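Local coordinates for outer membrane protein Omp121 (Bacteroides thetaiotaomicron, PDB 5FQ8), which probably imports nutrients across the bacterial outer membrane as a calcium-binding beta-barrel receptor driven by TonB, at residues K658-S666 against I702-R712. Numbering follows the deposited sequence.
Sequences KNRLSFDVS and IELLISGTPIR
Arg660 meets Thr709 side-on beside the start of strand 661-666, where the partner strand turns a corner at Pro710, and the pairing illustrates how neighbouring barrel strands sort their side chains largely by face. NE and NH2 of Arg660 both donate to Thr709 O, NH2 at 2.7 Å, with the oxygen near the guanidinium plane. The chain bends at chi3 (65°), turning the group back onto this carbonyl, while Arg712 CB lies over one face. The two arginine side chains cross, guanidinium planes 24° apart, with Arg660 NE 4.5 Å from Arg712 NH1, a probably unfavourable approach of like charges. With the guanidinium gone, as in an alanine here, Thr709 O is likely to lose both donors. Further along, Val665 CG2 lies beside Leu704 CD1 at 3.5 Å, both side chains pointing the same way, and Phe663 CB meets Ile706 CG1 at 3.8 Å. On the other face, a water donates to Asp664 OD2 and the backbone Glu703 O. Ser662-Ser707, Asp664-Leu705 and Ser666-Glu703 each exchange two backbone bonds. Such alternation fits a barrel wall with lipid outside and a polar, plug-filled interior, where Arg89 and Arg588 probably offset the charges of buried Glu703 and of Asp664, respectively.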
# COMPACT_ATOMS: atom_id res chain seq x y z
N LYS B 658 19.60 55.01 -34.03
CA LYS B 658 19.30 53.76 -34.73
C LYS B 658 19.46 52.55 -33.82
O LYS B 658 20.22 51.62 -34.10
CB LYS B 658 20.16 53.60 -35.99
CG LYS B 658 20.04 54.72 -36.99
CD LYS B 658 18.82 54.59 -37.87
CE LYS B 658 18.64 55.85 -38.74
NZ LYS B 658 19.85 56.22 -39.54
N ASN B 659 18.74 52.59 -32.70
CA ASN B 659 18.68 51.51 -31.72
C ASN B 659 20.01 51.25 -31.03
O ASN B 659 20.19 50.19 -30.42
CB ASN B 659 18.18 50.21 -32.35
CG ASN B 659 16.70 50.04 -32.18
OD1 ASN B 659 16.24 49.56 -31.14
ND2 ASN B 659 15.95 50.43 -33.19
N ARG B 660 20.96 52.17 -31.10
CA ARG B 660 22.21 51.97 -30.39
C ARG B 660 22.14 52.44 -28.95
O ARG B 660 23.14 52.36 -28.24
CB ARG B 660 23.36 52.68 -31.12
CG ARG B 660 23.69 52.06 -32.45
CD ARG B 660 24.94 52.61 -33.02
NE ARG B 660 26.10 52.27 -32.21
CZ ARG B 660 27.29 52.84 -32.37
NH1 ARG B 660 27.45 53.77 -33.31
NH2 ARG B 660 28.30 52.49 -31.60
N LEU B 661 20.97 52.90 -28.52
CA LEU B 661 20.69 53.22 -27.12
C LEU B 661 19.19 53.05 -26.94
O LEU B 661 18.41 53.52 -27.77
CB LEU B 661 21.14 54.63 -26.77
CG LEU B 661 20.85 55.08 -25.34
CD1 LEU B 661 21.63 54.22 -24.39
CD2 LEU B 661 21.20 56.53 -25.14
N SER B 662 18.79 52.38 -25.86
CA SER B 662 17.40 51.98 -25.68
C SER B 662 17.15 51.73 -24.20
O SER B 662 17.97 51.10 -23.53
CB SER B 662 17.10 50.72 -26.50
OG SER B 662 15.92 50.09 -26.05
N PHE B 663 16.02 52.24 -23.70
CA PHE B 663 15.65 52.04 -22.31
C PHE B 663 14.14 51.85 -22.19
O PHE B 663 13.36 52.37 -22.99
CB PHE B 663 16.07 53.22 -21.41
CG PHE B 663 15.10 54.37 -21.43
CD1 PHE B 663 14.05 54.43 -20.54
CD2 PHE B 663 15.26 55.39 -22.34
CE1 PHE B 663 13.17 55.48 -20.57
CE2 PHE B 663 14.38 56.44 -22.37
CZ PHE B 663 13.33 56.49 -21.49
N ASP B 664 13.74 51.10 -21.17
CA ASP B 664 12.34 50.81 -20.88
C ASP B 664 12.16 50.92 -19.38
O ASP B 664 12.95 50.37 -18.63
CB ASP B 664 11.94 49.42 -21.39
CG ASP B 664 10.46 49.16 -21.28
OD1 ASP B 664 9.71 49.55 -22.18
OD2 ASP B 664 10.04 48.55 -20.29
N VAL B 665 11.14 51.67 -18.95
CA VAL B 665 10.84 51.88 -17.54
C VAL B 665 9.36 51.66 -17.31
O VAL B 665 8.53 52.24 -18.02
CB VAL B 665 11.23 53.29 -17.06
CG1 VAL B 665 11.02 53.39 -15.55
CG2 VAL B 665 12.64 53.58 -17.41
N SER B 666 9.03 50.87 -16.31
CA SER B 666 7.64 50.63 -15.93
C SER B 666 7.46 50.89 -14.44
O SER B 666 8.35 50.60 -13.64
CB SER B 666 7.23 49.21 -16.27
OG SER B 666 7.40 49.00 -17.66
N ILE B 702 9.32 49.12 -9.57
CA ILE B 702 9.91 49.74 -10.75
C ILE B 702 10.59 48.65 -11.56
O ILE B 702 11.34 47.84 -11.01
CB ILE B 702 10.93 50.83 -10.38
CG1 ILE B 702 10.37 51.79 -9.35
CG2 ILE B 702 11.33 51.61 -11.59
CD1 ILE B 702 11.40 52.76 -8.84
N GLU B 703 10.35 48.65 -12.87
CA GLU B 703 11.03 47.77 -13.80
C GLU B 703 11.74 48.63 -14.82
O GLU B 703 11.10 49.37 -15.57
CB GLU B 703 10.04 46.82 -14.50
CG GLU B 703 9.42 45.76 -13.62
CD GLU B 703 8.15 45.17 -14.19
OE1 GLU B 703 7.80 45.51 -15.33
OE2 GLU B 703 7.50 44.37 -13.48
N LEU B 704 13.06 48.53 -14.84
CA LEU B 704 13.89 49.41 -15.64
C LEU B 704 14.87 48.58 -16.46
O LEU B 704 15.53 47.70 -15.92
CB LEU B 704 14.62 50.39 -14.73
CG LEU B 704 15.88 51.09 -15.19
CD1 LEU B 704 15.58 51.92 -16.40
CD2 LEU B 704 16.35 51.95 -14.05
N LEU B 705 14.94 48.87 -17.75
CA LEU B 705 15.87 48.21 -18.66
C LEU B 705 16.63 49.26 -19.46
O LEU B 705 16.05 50.24 -19.92
CB LEU B 705 15.11 47.26 -19.59
CG LEU B 705 15.77 46.61 -20.80
CD1 LEU B 705 16.87 45.70 -20.36
CD2 LEU B 705 14.75 45.85 -21.58
N ILE B 706 17.94 49.08 -19.59
CA ILE B 706 18.78 50.00 -20.37
C ILE B 706 19.77 49.18 -21.18
O ILE B 706 20.49 48.34 -20.64
CB ILE B 706 19.56 50.99 -19.48
CG1 ILE B 706 18.60 51.95 -18.81
CG2 ILE B 706 20.53 51.77 -20.30
CD1 ILE B 706 19.23 52.65 -17.67
N SER B 707 19.82 49.44 -22.49
CA SER B 707 20.77 48.75 -23.35
C SER B 707 21.27 49.72 -24.40
O SER B 707 20.62 50.71 -24.74
CB SER B 707 20.15 47.54 -24.03
OG SER B 707 18.97 47.91 -24.72
N GLY B 708 22.46 49.42 -24.91
CA GLY B 708 23.06 50.22 -25.97
C GLY B 708 24.20 49.46 -26.59
O GLY B 708 24.62 48.41 -26.11
N THR B 709 24.70 50.00 -27.70
CA THR B 709 25.79 49.39 -28.45
C THR B 709 26.88 50.44 -28.60
O THR B 709 26.97 51.11 -29.63
CB THR B 709 25.31 48.88 -29.81
OG1 THR B 709 24.09 48.16 -29.64
CG2 THR B 709 26.33 47.94 -30.38
N PRO B 710 27.73 50.60 -27.59
CA PRO B 710 28.73 51.67 -27.62
C PRO B 710 29.72 51.58 -28.77
O PRO B 710 30.28 52.61 -29.17
CB PRO B 710 29.43 51.52 -26.27
CG PRO B 710 29.16 50.14 -25.84
CD PRO B 710 27.77 49.88 -26.30
N ILE B 711 29.98 50.40 -29.31
CA ILE B 711 30.89 50.26 -30.44
C ILE B 711 30.23 49.37 -31.48
O ILE B 711 29.63 48.36 -31.14
CB ILE B 711 32.25 49.68 -30.01
CG1 ILE B 711 32.92 50.58 -28.98
CG2 ILE B 711 33.17 49.58 -31.19
CD1 ILE B 711 34.31 50.13 -28.67
N ARG B 712 30.36 49.76 -32.74
CA ARG B 712 29.76 49.00 -33.83
C ARG B 712 30.56 49.30 -35.08
O ARG B 712 30.50 50.42 -35.59
CB ARG B 712 28.31 49.40 -34.00
CG ARG B 712 27.41 48.41 -34.72
CD ARG B 712 26.07 48.34 -33.97
NE ARG B 712 24.89 48.08 -34.79
CZ ARG B 712 24.40 48.90 -35.71
NH1 ARG B 712 25.01 50.04 -35.96
NH2 ARG B 712 23.31 48.55 -36.39
O HOH W 1 10.36 47.99 -17.88